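PDB 4XFK: putative branched chain amino acid ABC transporter, periplasmic amino acid-binding protein from Brucella ovis, which probably serves as the periplasmic receptor of an ABC import system, capturing branched-chain and related amino acids for transport into the cell. Local coordinates for residues L30-K41 against F280-H290. The protein carries 1 engineered substitution. Sequence-based numbering, arbitrary orientation.
Sequences LYRAAVLYQLGK and FAEDYKKVTGH. With NA (sodium ion), chain D.
Two donors from helix 26-44 grip one carboxylate oxygen of Asp283: Tyr37 OH gives a hydrogen bond to OD2 at 2.6 Å, on the anti lone pair, and Lys41 NZ closes a salt bridge to the same OD2 at 2.9 Å, on the syn lone pair. The lysine charge and the tyrosine hydroxyl would together probably favour an ionised carboxylate. With CG anti to the backbone N (chi1 173°), the Tyr37 ring projects into the hole formed by Phe280, Asp283, Tyr284 and Val287. Tyr284 turns its edge onto one face of this ring, CD1 lying 3.6 Å from Tyr37 CG with the planes 53° apart, while Val287 CB abuts the rim in plane, 3.7 Å from Tyr37 CD1. Tyr284 OH nestles against Ala33 and Ala34, 3.5 Å from Ala34 CB, and hydrogen-bonds Glu296, which also binds His290 NE2. Leu30 CD2 packs 3.7 Å from His290 NE2. At the C-terminal end of helix 274-288, Thr288 OG1 accepts from His290 N in an ST turn. On another side of helix 26-44, Tyr31 OH coordinates sodium with Gly85 and Gly116. Segments 30-41 and 280-288 cross at 104°, and this knob-into-hole packing joins the first long helix of the periplasmic-binding-protein fold to helix 274-288.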
ATOM      1  N   LEU A  30      -6.812  -6.826   6.984  1.00  5.45           N
ATOM      2  CA  LEU A  30      -7.367  -5.680   6.268  1.00  6.98           C
ATOM      3  C   LEU A  30      -7.229  -5.889   4.755  1.00  6.55           C
ATOM      4  O   LEU A  30      -8.128  -5.511   4.000  1.00  6.95           O
ATOM      5  CB  LEU A  30      -6.736  -4.362   6.736  1.00  7.94           C
ATOM      6  CG  LEU A  30      -7.035  -4.023   8.206  1.00  8.28           C
ATOM      7  CD1 LEU A  30      -6.250  -2.781   8.631  1.00 10.11           C
ATOM      8  CD2 LEU A  30      -8.548  -3.845   8.453  1.00 11.34           C
ATOM      9  N   TYR A  31      -6.133  -6.515   4.313  1.00  6.11           N
ATOM     10  CA  TYR A  31      -6.073  -6.976   2.915  1.00  6.26           C
ATOM     11  C   TYR A  31      -7.222  -7.932   2.622  1.00  5.71           C
ATOM     12  O   TYR A  31      -7.881  -7.809   1.591  1.00  6.53           O
ATOM     13  CB  TYR A  31      -4.706  -7.606   2.540  1.00  6.49           C
ATOM     14  CG  TYR A  31      -3.682  -6.532   2.273  1.00  5.96           C
ATOM     15  CD1 TYR A  31      -3.718  -5.798   1.095  1.00  6.99           C
ATOM     16  CD2 TYR A  31      -2.706  -6.220   3.218  1.00  6.84           C
ATOM     17  CE1 TYR A  31      -2.807  -4.788   0.859  1.00  6.28           C
ATOM     18  CE2 TYR A  31      -1.785  -5.201   2.995  1.00  6.69           C
ATOM     19  CZ  TYR A  31      -1.839  -4.487   1.816  1.00  6.43           C
ATOM     20  OH  TYR A  31      -0.944  -3.457   1.602  1.00  7.88           O
ATOM     21  N   ARG A  32      -7.467  -8.880   3.519  1.00  5.44           N
ATOM     22  CA  ARG A  32      -8.577  -9.800   3.322  1.00  6.31           C
ATOM     23  C   ARG A  32      -9.899  -9.056   3.191  1.00  5.91           C
ATOM     24  O   ARG A  32     -10.674  -9.332   2.289  1.00  6.23           O
ATOM     25  CB  ARG A  32      -8.656 -10.802   4.462  1.00  6.13           C
ATOM     26  CG  ARG A  32      -9.770 -11.819   4.282  1.00  6.65           C
ATOM     27  CD  ARG A  32      -9.807 -12.778   5.445  1.00  9.19           C
ATOM     28  NE  ARG A  32     -10.902 -13.738   5.343  1.00 11.21           N
ATOM     29  CZ  ARG A  32     -12.120 -13.507   5.827  1.00 15.23           C
ATOM     30  NH1 ARG A  32     -12.380 -12.350   6.423  1.00 15.88           N
ATOM     31  NH2 ARG A  32     -13.068 -14.419   5.722  1.00 19.18           N
ATOM     32  N   ALA A  33     -10.155  -8.107   4.086  1.00  6.07           N
ATOM     33  CA  ALA A  33     -11.404  -7.345   4.035  1.00  6.86           C
ATOM     34  C   ALA A  33     -11.559  -6.630   2.689  1.00  7.42           C
ATOM     35  O   ALA A  33     -12.628  -6.660   2.081  1.00  7.00           O
ATOM     36  CB  ALA A  33     -11.481  -6.351   5.194  1.00  7.99           C
ATOM     37  N   ALA A  34     -10.481  -5.999   2.216  1.00  6.67           N
ATOM     38  CA  ALA A  34     -10.538  -5.212   0.983  1.00  7.17           C
ATOM     39  C   ALA A  34     -10.691  -6.108  -0.249  1.00  6.81           C
ATOM     40  O   ALA A  34     -11.452  -5.799  -1.174  1.00  6.94           O
ATOM     41  CB  ALA A  34      -9.301  -4.342   0.855  1.00  7.63           C
ATOM     42  N   VAL A  35      -9.969  -7.225  -0.258  1.00  6.28           N
ATOM     43  CA  VAL A  35     -10.056  -8.180  -1.354  1.00  6.75           C
ATOM     44  C   VAL A  35     -11.448  -8.821  -1.415  1.00  7.69           C
ATOM     45  O   VAL A  35     -12.056  -8.909  -2.488  1.00  7.57           O
ATOM     46  CB  VAL A  35      -8.935  -9.235  -1.245  1.00  7.40           C
ATOM     47  CG1 VAL A  35      -9.126 -10.363  -2.257  1.00  8.04           C
ATOM     48  CG2 VAL A  35      -7.577  -8.568  -1.445  1.00  7.84           C
ATOM     49  N   LEU A  36     -11.972  -9.245  -0.271  1.00  7.16           N
ATOM     50  CA  LEU A  36     -13.315  -9.826  -0.260  1.00  7.26           C
ATOM     51  C   LEU A  36     -14.347  -8.772  -0.642  1.00  7.72           C
ATOM     52  O   LEU A  36     -15.322  -9.071  -1.317  1.00  8.68           O
ATOM     53  CB  LEU A  36     -13.640 -10.436   1.103  1.00  9.05           C
ATOM     54  CG  LEU A  36     -12.817 -11.682   1.428  1.00 11.72           C
ATOM     55  CD1 LEU A  36     -13.252 -12.289   2.755  1.00 13.13           C
ATOM     56  CD2 LEU A  36     -12.913 -12.706   0.316  1.00 15.83           C
ATOM     57  N   TYR A  37     -14.133  -7.528  -0.218  1.00  7.41           N
ATOM     58  CA  TYR A  37     -15.054  -6.458  -0.606  1.00  8.32           C
ATOM     59  C   TYR A  37     -15.111  -6.295  -2.129  1.00  7.39           C
ATOM     60  O   TYR A  37     -16.190  -6.335  -2.723  1.00  8.14           O
ATOM     61  CB  TYR A  37     -14.669  -5.130   0.063  1.00  8.38           C
ATOM     62  CG  TYR A  37     -15.471  -3.937  -0.411  1.00  8.37           C
ATOM     63  CD1 TYR A  37     -16.652  -3.566   0.227  1.00  9.24           C
ATOM     64  CD2 TYR A  37     -15.030  -3.159  -1.477  1.00  7.99           C
ATOM     65  CE1 TYR A  37     -17.378  -2.466  -0.204  1.00  9.27           C
ATOM     66  CE2 TYR A  37     -15.748  -2.059  -1.911  1.00  8.97           C
ATOM     67  CZ  TYR A  37     -16.924  -1.716  -1.276  1.00  9.76           C
ATOM     68  OH  TYR A  37     -17.628  -0.616  -1.715  1.00 11.87           O
ATOM     69  N   GLN A  38     -13.960  -6.104  -2.767  1.00  7.12           N
ATOM     70  CA  GLN A  38     -13.986  -5.755  -4.182  1.00  7.37           C
ATOM     71  C   GLN A  38     -14.191  -6.952  -5.106  1.00  7.33           C
ATOM     72  O   GLN A  38     -14.926  -6.858  -6.097  1.00  8.10           O
ATOM     73  CB  GLN A  38     -12.770  -4.924  -4.590  1.00  8.18           C
ATOM     74  CG  GLN A  38     -12.936  -4.308  -5.972  1.00  9.81           C
ATOM     75  CD  GLN A  38     -14.172  -3.419  -6.083  1.00 10.96           C
ATOM     76  OE1 GLN A  38     -14.506  -2.681  -5.161  1.00 12.10           O
ATOM     77  NE2 GLN A  38     -14.837  -3.472  -7.229  1.00 11.59           N
ATOM     78  N   LEU A  39     -13.561  -8.084  -4.804  1.00  7.11           N
ATOM     79  CA  LEU A  39     -13.895  -9.293  -5.550  1.00  7.65           C
ATOM     80  C   LEU A  39     -15.354  -9.674  -5.295  1.00  7.81           C
ATOM     81  O   LEU A  39     -16.015 -10.242  -6.166  1.00  8.24           O
ATOM     82  CB  LEU A  39     -12.967 -10.453  -5.209  1.00  8.14           C
ATOM     83  CG  LEU A  39     -11.497 -10.283  -5.591  1.00  7.91           C
ATOM     84  CD1 LEU A  39     -10.750 -11.569  -5.333  1.00 10.07           C
ATOM     85  CD2 LEU A  39     -11.342  -9.872  -7.044  1.00  9.37           C
ATOM     86  N   GLY A  40     -15.870  -9.332  -4.116  1.00  7.68           N
ATOM     87  CA  GLY A  40     -17.281  -9.520  -3.842  1.00  8.10           C
ATOM     88  C   GLY A  40     -18.146  -8.711  -4.789  1.00  8.75           C
ATOM     89  O   GLY A  40     -19.166  -9.212  -5.266  1.00  9.14           O
ATOM     90  N   LYS A  41     -17.754  -7.470  -5.082  1.00  8.86           N
ATOM     91  CA  LYS A  41     -18.508  -6.667  -6.052  1.00  8.68           C
ATOM     92  C   LYS A  41     -18.473  -7.307  -7.438  1.00  8.70           C
ATOM     93  O   LYS A  41     -19.478  -7.340  -8.146  1.00  9.53           O
ATOM     94  CB  LYS A  41     -17.975  -5.234  -6.147  1.00  9.38           C
ATOM     95  CG  LYS A  41     -18.017  -4.440  -4.851  1.00 11.21           C
ATOM     96  CD  LYS A  41     -19.431  -4.226  -4.338  1.00 13.58           C
ATOM     97  CE  LYS A  41     -19.405  -3.332  -3.081  1.00 15.57           C
ATOM     98  NZ  LYS A  41     -20.751  -3.143  -2.457  1.00 19.08           N
ATOM     99  N   PHE A 280     -18.227   5.855  -0.925  1.00 10.26           N
ATOM    100  CA  PHE A 280     -17.395   4.668  -0.812  1.00 10.27           C
ATOM    101  C   PHE A 280     -17.112   4.315   0.645  1.00 10.21           C
ATOM    102  O   PHE A 280     -17.213   3.160   1.027  1.00 10.55           O
ATOM    103  CB  PHE A 280     -16.085   4.841  -1.571  1.00 10.97           C
ATOM    104  CG  PHE A 280     -15.073   3.784  -1.252  1.00 10.33           C
ATOM    105  CD1 PHE A 280     -15.341   2.441  -1.498  1.00 10.77           C
ATOM    106  CD2 PHE A 280     -13.867   4.122  -0.675  1.00 11.64           C
ATOM    107  CE1 PHE A 280     -14.413   1.464  -1.181  1.00 12.16           C
ATOM    108  CE2 PHE A 280     -12.935   3.156  -0.361  1.00 11.59           C
ATOM    109  CZ  PHE A 280     -13.207   1.819  -0.613  1.00 12.19           C
ATOM    110  N   ALA A 281     -16.761   5.310   1.457  1.00 10.10           N
ATOM    111  CA  ALA A 281     -16.480   5.069   2.870  1.00 10.57           C
ATOM    112  C   ALA A 281     -17.682   4.418   3.536  1.00  9.77           C
ATOM    113  O   ALA A 281     -17.549   3.446   4.276  1.00 10.33           O
ATOM    114  CB  ALA A 281     -16.115   6.371   3.583  1.00 12.06           C
ATOM    115  N   GLU A 282     -18.870   4.946   3.262  1.00 10.64           N
ATOM    116  CA  GLU A 282     -20.084   4.407   3.867  1.00 11.19           C
ATOM    117  C   GLU A 282     -20.406   2.991   3.380  1.00 10.64           C
ATOM    118  O   GLU A 282     -20.813   2.136   4.170  1.00 11.73           O
ATOM    119  CB  GLU A 282     -21.265   5.346   3.621  1.00 12.25           C
ATOM    120  CG  GLU A 282     -21.162   6.681   4.363  1.00 13.66           C
ATOM    121  CD  GLU A 282     -21.287   6.526   5.869  1.00 15.93           C
ATOM    122  OE1 GLU A 282     -21.998   5.603   6.302  1.00 19.75           O
ATOM    123  OE2 GLU A 282     -20.674   7.319   6.623  1.00 16.68           O
ATOM    124  N   ASP A 283     -20.233   2.734   2.087  1.00 10.77           N
ATOM    125  CA  ASP A 283     -20.526   1.404   1.566  1.00 10.61           C
ATOM    126  C   ASP A 283     -19.537   0.377   2.107  1.00  9.37           C
ATOM    127  O   ASP A 283     -19.920  -0.737   2.480  1.00 10.65           O
ATOM    128  CB  ASP A 283     -20.518   1.381   0.039  1.00 11.92           C
ATOM    129  CG  ASP A 283     -20.992   0.056  -0.510  1.00 14.54           C
ATOM    130  OD1 ASP A 283     -22.206  -0.216  -0.419  1.00 17.90           O
ATOM    131  OD2 ASP A 283     -20.156  -0.723  -1.016  1.00 14.85           O
ATOM    132  N   TYR A 284     -18.266   0.755   2.168  1.00  8.80           N
ATOM    133  CA  TYR A 284     -17.245  -0.140   2.689  1.00  8.82           C
ATOM    134  C   TYR A 284     -17.518  -0.477   4.152  1.00 10.01           C
ATOM    135  O   TYR A 284     -17.362  -1.621   4.566  1.00 10.38           O
ATOM    136  CB  TYR A 284     -15.862   0.497   2.523  1.00  8.80           C
ATOM    137  CG  TYR A 284     -14.722  -0.461   2.736  1.00  8.07           C
ATOM    138  CD1 TYR A 284     -14.258  -1.250   1.691  1.00  7.47           C
ATOM    139  CD2 TYR A 284     -14.116  -0.589   3.978  1.00  8.77           C
ATOM    140  CE1 TYR A 284     -13.215  -2.144   1.877  1.00  8.05           C
ATOM    141  CE2 TYR A 284     -13.067  -1.474   4.168  1.00  8.75           C
ATOM    142  CZ  TYR A 284     -12.625  -2.252   3.110  1.00  8.03           C
ATOM    143  OH  TYR A 284     -11.585  -3.145   3.261  1.00  8.97           O
ATOM    144  N   LYS A 285     -17.926   0.513   4.939  1.00 10.22           N
ATOM    145  CA  LYS A 285     -18.312   0.238   6.321  1.00 10.77           C
ATOM    146  C   LYS A 285     -19.536  -0.680   6.414  1.00 11.97           C
ATOM    147  O   LYS A 285     -19.582  -1.567   7.264  1.00 12.89           O
ATOM    148  CB  LYS A 285     -18.547   1.537   7.106  1.00 11.07           C
ATOM    149  CG  LYS A 285     -18.947   1.288   8.556  1.00 11.95           C
ATOM    150  CD  LYS A 285     -19.045   2.564   9.371  1.00 14.86           C
ATOM    151  CE  LYS A 285     -19.396   2.254  10.821  1.00 18.29           C
ATOM    152  NZ  LYS A 285     -19.406   3.488  11.656  1.00 22.37           N
ATOM    153  N   LYS A 286     -20.521  -0.472   5.543  1.00 11.45           N
ATOM    154  CA  LYS A 286     -21.699  -1.331   5.524  1.00 12.98           C
ATOM    155  C   LYS A 286     -21.307  -2.790   5.329  1.00 12.02           C
ATOM    156  O   LYS A 286     -21.852  -3.686   5.977  1.00 15.13           O
ATOM    157  CB  LYS A 286     -22.657  -0.891   4.418  1.00 15.06           C
ATOM    158  CG  LYS A 286     -23.999  -1.602   4.448  1.00 20.06           C
ATOM    159  CD  LYS A 286     -24.993  -0.954   3.495  1.00 24.52           C
ATOM    160  CE  LYS A 286     -24.661  -1.249   2.039  1.00 27.46           C
ATOM    161  NZ  LYS A 286     -25.831  -0.976   1.148  1.00 28.93           N
ATOM    162  N   VAL A 287     -20.348  -3.026   4.442  1.00 11.30           N
ATOM    163  CA  VAL A 287     -19.934  -4.384   4.126  1.00 11.01           C
ATOM    164  C   VAL A 287     -18.960  -4.973   5.146  1.00 11.87           C
ATOM    165  O   VAL A 287     -19.135  -6.109   5.589  1.00 13.71           O
ATOM    166  CB  VAL A 287     -19.297  -4.456   2.721  1.00 12.20           C
ATOM    167  CG1 VAL A 287     -18.739  -5.849   2.454  1.00 13.69           C
ATOM    168  CG2 VAL A 287     -20.311  -4.055   1.645  1.00 13.04           C
ATOM    169  N   THR A 288     -17.936  -4.212   5.522  1.00 11.61           N
ATOM    170  CA  THR A 288     -16.866  -4.771   6.345  1.00 10.96           C
ATOM    171  C   THR A 288     -17.023  -4.497   7.830  1.00 11.85           C
ATOM    172  O   THR A 288     -16.379  -5.148   8.645  1.00 14.45           O
ATOM    173  CB  THR A 288     -15.492  -4.220   5.949  1.00  9.89           C
ATOM    174  OG1 THR A 288     -15.386  -2.867   6.410  1.00  9.96           O
ATOM    175  CG2 THR A 288     -15.304  -4.279   4.443  1.00 10.92           C
ATOM    176  N   GLY A 289     -17.845  -3.514   8.185  1.00 11.70           N
ATOM    177  CA  GLY A 289     -17.990  -3.127   9.573  1.00 12.33           C
ATOM    178  C   GLY A 289     -17.142  -1.932   9.993  1.00 11.79           C
ATOM    179  O   GLY A 289     -17.338  -1.405  11.087  1.00 14.65           O
ATOM    180  N   HIS A 290     -16.200  -1.498   9.149  1.00 10.88           N
ATOM    181  CA  HIS A 290     -15.364  -0.344   9.477  1.00 10.73           C
ATOM    182  C   HIS A 290     -15.132   0.535   8.255  1.00  9.83           C
ATOM    183  O   HIS A 290     -15.234   0.078   7.117  1.00  9.67           O
ATOM    184  CB  HIS A 290     -14.017  -0.786  10.066  1.00 11.14           C
ATOM    185  CG  HIS A 290     -13.232  -1.691   9.168  1.00  9.51           C
ATOM    186  ND1 HIS A 290     -13.323  -3.064   9.234  1.00 10.93           N
ATOM    187  CD2 HIS A 290     -12.355  -1.419   8.173  1.00  9.51           C
ATOM    188  CE1 HIS A 290     -12.529  -3.601   8.325  1.00 10.90           C
ATOM    189  NE2 HIS A 290     -11.933  -2.625   7.665  1.00  9.67           N
TER
HETATM  190 NA    NA D 502       1.276  -3.155   2.319  1.00 15.00          NA
HETATM  191  O   HOH W   1       1.330  -0.936   2.773  1.00 11.88           O
HETATM  192  O   HOH W   2       1.737  -3.644   4.436  1.00 10.33           O